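Local coordinates for protein proteolytically activated form of PPO4 Tyrosinase (Agaricus bisporus var. bisporus H97, PDB 4OUA) that oxidises phenols with a pair of copper ions, hydroxylating monophenols to o-diphenols and oxidising these to o-quinones, the first step of melanin synthesis, at residues A[17-22]-A[138-143]; A[128-133]-A[282-287]. All coordinates share one frame; numbering follows the deposited sequence.

Interaction 1. Residues A[17-22]-A[138-143]; sequences DIVDFV and VPPDEI
Ile18 meets two partners at once, Ile143 with its longer branch and Pro140 with its methyl, and these apolar touches make up the dense half of the contact. The CG1 atoms of Ile18 and Ile143 come to 3.7 Å, and the two side chains reach toward each other tip to tip, with the CD1 of Ile143 also lying against the CG1 of Ile18. Placing CG1 of Ile18 opposite the backbone N (chi1 -167°) is what directs this branch at Ile143 while CG2 turns to the proline. There the CG2 of Ile18 lies 3.9 Å from CD of Pro140. Both isoleucines are buried. Toward the surface the packing thins. CG2 of Val19 reaches CG of Pro140 at 4.1 Å, the two side chains crossing at about a right angle, so CG of the proline is shared by Ile18 and Val19. Farther out, CG1 of Val22 approaches the aliphatic CB of Glu142, also at 4.1 Å; all four residues of this looser side are partly exposed. No hydrogen bond joins the segments, and their buried surface sums to 235 Å². Within 17-22, Asp17 caps the helix 18-21, its OD1 accepting from Val19 N at 2.8 Å through the anti lone pair; in 138-143, Pro140 directly precedes the helix 141-144. The contact is thus apolar packing between two short helices and the residues flanking them, away from the copper site. Helix 277-295 adjoins the dense side, where Leu280 touches Ile18 and Ile143, whereas Phe28 of helix 25-39 touches Val22 and Glu142; just beyond, helix 141-144 is followed by the antiparallel strands 148-152 and 158-162.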
ATOM      1  N   ASP A  17      -5.735  -9.791  -7.270  1.00 35.35           N
ATOM      2  CA  ASP A  17      -6.633  -8.674  -7.513  1.00 33.83           C
ATOM      3  C   ASP A  17      -7.772  -8.744  -6.503  1.00 35.90           C
ATOM      4  O   ASP A  17      -8.378  -9.801  -6.322  1.00 34.52           O
ATOM      5  CB  ASP A  17      -7.171  -8.712  -8.947  1.00 34.81           C
ATOM      6  CG  ASP A  17      -7.981  -7.480  -9.304  1.00 40.03           C
ATOM      7  OD1 ASP A  17      -9.108  -7.333  -8.786  1.00 36.12           O
ATOM      8  OD2 ASP A  17      -7.493  -6.664 -10.114  1.00 54.11           O
ATOM      9  N   ILE A  18      -8.058  -7.625  -5.844  1.00 33.57           N
ATOM     10  CA  ILE A  18      -9.060  -7.593  -4.782  1.00 30.71           C
ATOM     11  C   ILE A  18     -10.418  -8.116  -5.255  1.00 32.68           C
ATOM     12  O   ILE A  18     -11.197  -8.640  -4.461  1.00 35.21           O
ATOM     13  CB  ILE A  18      -9.234  -6.167  -4.216  1.00 29.41           C
ATOM     14  CG1 ILE A  18     -10.030  -6.202  -2.909  1.00 24.26           C
ATOM     15  CG2 ILE A  18      -9.903  -5.261  -5.237  1.00 24.16           C
ATOM     16  CD1 ILE A  18      -9.404  -7.059  -1.833  1.00 20.88           C
ATOM     17  N   VAL A  19     -10.693  -7.979  -6.548  1.00 32.04           N
ATOM     18  CA  VAL A  19     -11.932  -8.494  -7.122  1.00 34.27           C
ATOM     19  C   VAL A  19     -11.969 -10.015  -7.045  1.00 40.96           C
ATOM     20  O   VAL A  19     -13.027 -10.612  -6.846  1.00 45.32           O
ATOM     21  CB  VAL A  19     -12.109  -8.053  -8.588  1.00 31.18           C
ATOM     22  CG1 VAL A  19     -13.256  -8.812  -9.236  1.00 33.78           C
ATOM     23  CG2 VAL A  19     -12.347  -6.556  -8.664  1.00 26.36           C
ATOM     24  N   ASP A  20     -10.805 -10.635  -7.203  1.00 41.34           N
ATOM     25  CA  ASP A  20     -10.679 -12.082  -7.081  1.00 36.94           C
ATOM     26  C   ASP A  20     -10.501 -12.479  -5.622  1.00 35.42           C
ATOM     27  O   ASP A  20     -11.024 -13.498  -5.174  1.00 39.33           O
ATOM     28  CB  ASP A  20      -9.498 -12.596  -7.906  1.00 34.87           C
ATOM     29  CG  ASP A  20      -9.649 -12.313  -9.386  1.00 43.67           C
ATOM     30  OD1 ASP A  20     -10.798 -12.296  -9.876  1.00 54.15           O
ATOM     31  OD2 ASP A  20      -8.617 -12.111 -10.058  1.00 41.70           O
ATOM     32  N   PHE A  21      -9.755 -11.656  -4.893  1.00 36.25           N
ATOM     33  CA  PHE A  21      -9.391 -11.930  -3.508  1.00 33.38           C
ATOM     34  C   PHE A  21     -10.612 -12.085  -2.608  1.00 36.06           C
ATOM     35  O   PHE A  21     -10.647 -12.958  -1.741  1.00 39.68           O
ATOM     36  CB  PHE A  21      -8.488 -10.813  -2.981  1.00 37.73           C
ATOM     37  CG  PHE A  21      -7.897 -11.088  -1.627  1.00 33.44           C
ATOM     38  CD1 PHE A  21      -6.643 -11.659  -1.509  1.00 32.04           C
ATOM     39  CD2 PHE A  21      -8.588 -10.759  -0.475  1.00 31.62           C
ATOM     40  CE1 PHE A  21      -6.092 -11.906  -0.268  1.00 30.37           C
ATOM     41  CE2 PHE A  21      -8.043 -11.005   0.768  1.00 36.17           C
ATOM     42  CZ  PHE A  21      -6.792 -11.579   0.871  1.00 36.13           C
ATOM     43  N   VAL A  22     -11.612 -11.234  -2.819  1.00 35.24           N
ATOM     44  CA  VAL A  22     -12.811 -11.250  -1.990  1.00 38.18           C
ATOM     45  C   VAL A  22     -13.652 -12.502  -2.234  1.00 34.79           C
ATOM     46  O   VAL A  22     -14.421 -12.917  -1.368  1.00 42.39           O
ATOM     47  CB  VAL A  22     -13.682  -9.999  -2.234  1.00 38.63           C
ATOM     48  CG1 VAL A  22     -12.975  -8.749  -1.720  1.00 23.90           C
ATOM     49  CG2 VAL A  22     -14.021  -9.865  -3.710  1.00 41.53           C
ATOM     50  N   VAL A 138     -13.975   1.720  -9.349  1.00 34.45           N
ATOM     51  CA  VAL A 138     -14.978   1.416  -8.338  1.00 33.72           C
ATOM     52  C   VAL A 138     -14.725   0.026  -7.765  1.00 36.42           C
ATOM     53  O   VAL A 138     -14.957  -0.979  -8.436  1.00 35.59           O
ATOM     54  CB  VAL A 138     -16.407   1.487  -8.909  1.00 30.52           C
ATOM     55  CG1 VAL A 138     -17.424   1.229  -7.813  1.00 28.46           C
ATOM     56  CG2 VAL A 138     -16.652   2.839  -9.556  1.00 42.39           C
ATOM     57  N   PRO A 139     -14.246  -0.034  -6.514  1.00 38.46           N
ATOM     58  CA  PRO A 139     -13.882  -1.304  -5.879  1.00 29.76           C
ATOM     59  C   PRO A 139     -15.106  -2.127  -5.499  1.00 30.34           C
ATOM     60  O   PRO A 139     -16.228  -1.632  -5.608  1.00 37.73           O
ATOM     61  CB  PRO A 139     -13.118  -0.859  -4.634  1.00 31.67           C
ATOM     62  CG  PRO A 139     -13.746   0.452  -4.283  1.00 35.57           C
ATOM     63  CD  PRO A 139     -14.090   1.108  -5.595  1.00 31.71           C
ATOM     64  N   PRO A 140     -14.891  -3.377  -5.063  1.00 28.42           N
ATOM     65  CA  PRO A 140     -15.968  -4.259  -4.601  1.00 29.85           C
ATOM     66  C   PRO A 140     -16.670  -3.702  -3.365  1.00 32.72           C
ATOM     67  O   PRO A 140     -16.104  -2.869  -2.659  1.00 33.81           O
ATOM     68  CB  PRO A 140     -15.237  -5.565  -4.275  1.00 32.37           C
ATOM     69  CG  PRO A 140     -13.969  -5.504  -5.064  1.00 27.89           C
ATOM     70  CD  PRO A 140     -13.587  -4.058  -5.067  1.00 27.84           C
ATOM     71  N   ASP A 141     -17.889  -4.163  -3.108  1.00 33.17           N
ATOM     72  CA  ASP A 141     -18.670  -3.653  -1.987  1.00 37.86           C
ATOM     73  C   ASP A 141     -18.004  -3.967  -0.653  1.00 37.14           C
ATOM     74  O   ASP A 141     -18.153  -3.220   0.313  1.00 37.88           O
ATOM     75  CB  ASP A 141     -20.087  -4.229  -2.018  1.00 42.45           C
ATOM     76  CG  ASP A 141     -20.831  -3.876  -3.291  1.00 46.66           C
ATOM     77  OD1 ASP A 141     -20.391  -2.947  -4.002  1.00 41.71           O
ATOM     78  OD2 ASP A 141     -21.860  -4.522  -3.582  1.00 65.31           O
ATOM     79  N   GLU A 142     -17.265  -5.071  -0.608  1.00 36.12           N
ATOM     80  CA  GLU A 142     -16.572  -5.483   0.607  1.00 35.07           C
ATOM     81  C   GLU A 142     -15.544  -4.447   1.048  1.00 33.07           C
ATOM     82  O   GLU A 142     -15.169  -4.387   2.218  1.00 34.23           O
ATOM     83  CB  GLU A 142     -15.883  -6.836   0.403  1.00 35.16           C
ATOM     84  CG  GLU A 142     -16.828  -8.011   0.193  1.00 39.69           C
ATOM     85  CD  GLU A 142     -17.412  -8.054  -1.205  1.00 42.44           C
ATOM     86  OE1 GLU A 142     -17.233  -7.073  -1.958  1.00 42.18           O
ATOM     87  OE2 GLU A 142     -18.047  -9.074  -1.552  1.00 44.44           O
ATOM     88  N   ILE A 143     -15.097  -3.627   0.104  1.00 34.16           N
ATOM     89  CA  ILE A 143     -14.021  -2.680   0.360  1.00 32.74           C
ATOM     90  C   ILE A 143     -14.530  -1.277   0.667  1.00 38.32           C
ATOM     91  O   ILE A 143     -13.876  -0.513   1.379  1.00 39.50           O
ATOM     92  CB  ILE A 143     -13.059  -2.603  -0.844  1.00 29.51           C
ATOM     93  CG1 ILE A 143     -12.458  -3.979  -1.125  1.00 32.42           C
ATOM     94  CG2 ILE A 143     -11.962  -1.584  -0.595  1.00 30.44           C
ATOM     95  CD1 ILE A 143     -11.706  -4.563   0.053  1.00 30.70           C
TER

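Interaction 2. Residues A[128-133]-A[282-287]; sequences QPYWDT and HSNVDR. With CU1 (copper (I) ion), chain D.
Arg287 lies across the ring of Tyr130, with guanidinium and ring planes only 12° apart. Its CD sits almost straight above the ring centre, 3.5 Å from the centroid of Tyr130, a CH-pi contact. The near-parallel guanidinium is displaced toward the rim, where NE approaches CE1 of Tyr130 at 3.2 Å. A bend at chi3 (75°), after an extended start, lays the end of Arg287 along the ring. Its rotation is fixed by Asn284, whose OD1 accepts from Arg287 NE at 3.2 Å; the N-H...O angle of 164° is nearly straight, and the acceptor lies in the guanidinium plane. At the other end NH2 of Arg287 forms a salt bridge with OD2 of Asp132 at 2.9 Å, the carboxylate being steeply turned against the guanidinium. Both ions have second partners: Arg376 pairs with Asp132, and Asp353 with Arg287, so the buried charges probably balance in a network. One helical turn earlier, Ser283 OG donates to Gln128 O at 3.0 Å from above the carbonyl plane, tying the loop backbone to the helix; Asn284 lies against the Trp131 carbonyl. His282, on the helix face turned from the loop, binds copper through NE2 at 2.0 Å, with His250 and His254 completing the protein ligands and a water whose O binds the copper at 2.3 Å. A helix carrying a copper-B histidine is characteristic of the type 3 dicopper centre of tyrosinases; here a buried loop packs on its other face.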
ATOM      1  N   GLN A 128      -0.808  -9.292   0.358  1.00 27.85           N
ATOM      2  CA  GLN A 128      -1.617  -8.081   0.267  1.00 30.70           C
ATOM      3  C   GLN A 128      -2.211  -7.902  -1.129  1.00 33.15           C
ATOM      4  O   GLN A 128      -1.482  -7.677  -2.096  1.00 32.03           O
ATOM      5  CB  GLN A 128      -0.787  -6.852   0.644  1.00 32.73           C
ATOM      6  CG  GLN A 128      -1.538  -5.533   0.508  1.00 38.40           C
ATOM      7  CD  GLN A 128      -2.787  -5.474   1.370  1.00 32.03           C
ATOM      8  OE1 GLN A 128      -3.867  -5.118   0.896  1.00 28.97           O
ATOM      9  NE2 GLN A 128      -2.644  -5.817   2.645  1.00 30.97           N
ATOM     10  N   PRO A 129      -3.546  -7.996  -1.236  1.00 33.85           N
ATOM     11  CA  PRO A 129      -4.252  -7.806  -2.508  1.00 33.72           C
ATOM     12  C   PRO A 129      -4.105  -6.380  -3.028  1.00 31.13           C
ATOM     13  O   PRO A 129      -3.861  -5.467  -2.240  1.00 31.20           O
ATOM     14  CB  PRO A 129      -5.709  -8.111  -2.150  1.00 29.66           C
ATOM     15  CG  PRO A 129      -5.802  -7.817  -0.693  1.00 30.63           C
ATOM     16  CD  PRO A 129      -4.476  -8.228  -0.119  1.00 32.32           C
ATOM     17  N   TYR A 130      -4.249  -6.193  -4.336  1.00 35.18           N
ATOM     18  CA  TYR A 130      -4.090  -4.868  -4.924  1.00 29.67           C
ATOM     19  C   TYR A 130      -5.392  -4.363  -5.529  1.00 32.68           C
ATOM     20  O   TYR A 130      -6.221  -5.143  -5.998  1.00 34.85           O
ATOM     21  CB  TYR A 130      -2.984  -4.874  -5.985  1.00 27.12           C
ATOM     22  CG  TYR A 130      -3.260  -5.759  -7.182  1.00 29.86           C
ATOM     23  CD1 TYR A 130      -4.028  -5.302  -8.245  1.00 25.45           C
ATOM     24  CD2 TYR A 130      -2.742  -7.045  -7.256  1.00 29.72           C
ATOM     25  CE1 TYR A 130      -4.280  -6.103  -9.340  1.00 31.03           C
ATOM     26  CE2 TYR A 130      -2.989  -7.853  -8.349  1.00 29.47           C
ATOM     27  CZ  TYR A 130      -3.759  -7.377  -9.388  1.00 34.20           C
ATOM     28  OH  TYR A 130      -4.009  -8.177 -10.479  1.00 38.59           O
ATOM     29  N   TRP A 131      -5.554  -3.046  -5.507  1.00 36.40           N
ATOM     30  CA  TRP A 131      -6.740  -2.384  -6.033  1.00 28.60           C
ATOM     31  C   TRP A 131      -6.460  -1.833  -7.430  1.00 24.67           C
ATOM     32  O   TRP A 131      -5.894  -0.749  -7.578  1.00 23.66           O
ATOM     33  CB  TRP A 131      -7.172  -1.269  -5.077  1.00 24.68           C
ATOM     34  CG  TRP A 131      -8.357  -0.469  -5.515  1.00 23.61           C
ATOM     35  CD1 TRP A 131      -9.301  -0.822  -6.435  1.00 27.65           C
ATOM     36  CD2 TRP A 131      -8.721   0.834  -5.045  1.00 26.78           C
ATOM     37  NE1 TRP A 131     -10.232   0.182  -6.566  1.00 30.20           N
ATOM     38  CE2 TRP A 131      -9.896   1.210  -5.724  1.00 26.65           C
ATOM     39  CE3 TRP A 131      -8.165   1.720  -4.118  1.00 25.41           C
ATOM     40  CZ2 TRP A 131     -10.525   2.431  -5.502  1.00 22.99           C
ATOM     41  CZ3 TRP A 131      -8.790   2.932  -3.901  1.00 21.69           C
ATOM     42  CH2 TRP A 131      -9.958   3.275  -4.590  1.00 23.49           C
ATOM     43  N   ASP A 132      -6.853  -2.588  -8.453  1.00 23.09           N
ATOM     44  CA  ASP A 132      -6.592  -2.206  -9.838  1.00 28.15           C
ATOM     45  C   ASP A 132      -7.410  -0.977 -10.241  1.00 30.39           C
ATOM     46  O   ASP A 132      -8.418  -1.088 -10.942  1.00 27.65           O
ATOM     47  CB  ASP A 132      -6.898  -3.377 -10.773  1.00 29.30           C
ATOM     48  CG  ASP A 132      -6.181  -3.265 -12.105  1.00 31.56           C
ATOM     49  OD1 ASP A 132      -5.821  -2.136 -12.506  1.00 30.38           O
ATOM     50  OD2 ASP A 132      -5.976  -4.314 -12.752  1.00 32.46           O
ATOM     51  N   THR A 133      -6.959   0.192  -9.800  1.00 30.11           N
ATOM     52  CA  THR A 133      -7.689   1.437 -10.016  1.00 29.26           C
ATOM     53  C   THR A 133      -7.753   1.832 -11.489  1.00 33.12           C
ATOM     54  O   THR A 133      -8.676   2.529 -11.914  1.00 35.72           O
ATOM     55  CB  THR A 133      -7.058   2.591  -9.218  1.00 26.26           C
ATOM     56  OG1 THR A 133      -5.736   2.846  -9.708  1.00 21.59           O
ATOM     57  CG2 THR A 133      -6.981   2.235  -7.741  1.00 25.78           C
ATOM     58  N   HIS A 282      -1.458   1.073  -2.535  1.00 26.56           N
ATOM     59  CA  HIS A 282      -0.018   1.015  -2.745  1.00 26.25           C
ATOM     60  C   HIS A 282       0.477  -0.395  -3.052  1.00 34.25           C
ATOM     61  O   HIS A 282       1.630  -0.581  -3.443  1.00 40.78           O
ATOM     62  CB  HIS A 282       0.709   1.585  -1.529  1.00 26.61           C
ATOM     63  CG  HIS A 282       0.716   3.080  -1.488  1.00 27.29           C
ATOM     64  ND1 HIS A 282       1.777   3.832  -1.948  1.00 24.87           N
ATOM     65  CD2 HIS A 282      -0.214   3.967  -1.061  1.00 36.21           C
ATOM     66  CE1 HIS A 282       1.504   5.115  -1.795  1.00 28.07           C
ATOM     67  NE2 HIS A 282       0.298   5.225  -1.264  1.00 28.59           N
ATOM     68  N   SER A 283      -0.417  -1.424  -2.887  1.00 26.80           N
ATOM     69  CA  SER A 283      -0.108  -2.759  -3.378  1.00 27.72           C
ATOM     70  C   SER A 283      -0.207  -2.751  -4.896  1.00 31.99           C
ATOM     71  O   SER A 283       0.549  -3.435  -5.586  1.00 31.39           O
ATOM     72  CB  SER A 283      -1.054  -3.803  -2.786  1.00 32.99           C
ATOM     73  OG  SER A 283      -0.866  -5.063  -3.410  1.00 28.80           O
ATOM     74  N   ASN A 284      -1.149  -1.962  -5.402  1.00 30.28           N
ATOM     75  CA  ASN A 284      -1.345  -1.807  -6.835  1.00 25.92           C
ATOM     76  C   ASN A 284      -0.332  -0.835  -7.424  1.00 29.91           C
ATOM     77  O   ASN A 284       0.093  -0.985  -8.569  1.00 32.46           O
ATOM     78  CB  ASN A 284      -2.770  -1.335  -7.130  1.00 24.54           C
ATOM     79  CG  ASN A 284      -3.057  -1.238  -8.613  1.00 26.94           C
ATOM     80  OD1 ASN A 284      -3.145  -2.252  -9.306  1.00 26.23           O
ATOM     81  ND2 ASN A 284      -3.218  -0.015  -9.107  1.00 25.19           N
ATOM     82  N   VAL A 285       0.046   0.164  -6.633  1.00 28.27           N
ATOM     83  CA  VAL A 285       1.100   1.088  -7.027  1.00 23.56           C
ATOM     84  C   VAL A 285       2.400   0.320  -7.214  1.00 27.71           C
ATOM     85  O   VAL A 285       3.200   0.631  -8.097  1.00 34.56           O
ATOM     86  CB  VAL A 285       1.305   2.203  -5.987  1.00 27.80           C
ATOM     87  CG1 VAL A 285       2.583   2.979  -6.277  1.00 24.06           C
ATOM     88  CG2 VAL A 285       0.098   3.129  -5.959  1.00 25.82           C
ATOM     89  N   ASP A 286       2.596  -0.695  -6.379  1.00 29.37           N
ATOM     90  CA  ASP A 286       3.779  -1.536  -6.467  1.00 27.10           C
ATOM     91  C   ASP A 286       3.693  -2.451  -7.682  1.00 28.32           C
ATOM     92  O   ASP A 286       4.711  -2.796  -8.281  1.00 32.60           O
ATOM     93  CB  ASP A 286       3.948  -2.360  -5.192  1.00 26.89           C
ATOM     94  CG  ASP A 286       5.268  -3.099  -5.149  1.00 29.09           C
ATOM     95  OD1 ASP A 286       6.265  -2.505  -4.692  1.00 29.40           O
ATOM     96  OD2 ASP A 286       5.308  -4.274  -5.573  1.00 32.60           O
ATOM     97  N   ARG A 287       2.472  -2.837  -8.043  1.00 26.66           N
ATOM     98  CA  ARG A 287       2.257  -3.682  -9.211  1.00 25.89           C
ATOM     99  C   ARG A 287       2.601  -2.921 -10.484  1.00 27.27           C
ATOM    100  O   ARG A 287       3.100  -3.496 -11.450  1.00 25.02           O
ATOM    101  CB  ARG A 287       0.812  -4.179  -9.270  1.00 25.01           C
ATOM    102  CG  ARG A 287       0.562  -5.209 -10.360  1.00 27.81           C
ATOM    103  CD  ARG A 287      -0.867  -5.718 -10.331  1.00 27.13           C
ATOM    104  NE  ARG A 287      -1.803  -4.733 -10.860  1.00 35.48           N
ATOM    105  CZ  ARG A 287      -2.325  -4.781 -12.080  1.00 29.90           C
ATOM    106  NH1 ARG A 287      -2.009  -5.774 -12.899  1.00 36.98           N
ATOM    107  NH2 ARG A 287      -3.168  -3.842 -12.480  1.00 33.89           N
TER
HETATM  108 CU   CU1 D 402       0.157   7.190  -1.224  0.92 30.62          CU
HETATM  109  O   HOH W   1       1.673   8.420  -0.066  0.90 42.65           O

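Overall arrangement
Interactions 1 and 2 touch, their centres 11 Å apart, and the chain runs between them alternately. Residues 17-22 join the loop 128-133 directly: Ile18 N and Tyr130 O lie 3.1 Å apart, a probable hydrogen bond, and OD2 of the capping Asp17 packs 3.4 Å from CB of Asp132. A second joint is formed where CB of Pro139 rests 3.6 Å from NE1 of Trp131. Loop 128-133 thus touches both segments of interaction 1 and packs on helix 277-295, which itself reaches interaction 1 through Leu280. Only interaction 2 includes a copper ligand; the Trp131 side chain is still about 8 Å from that of His254, which probably also contacts substrate.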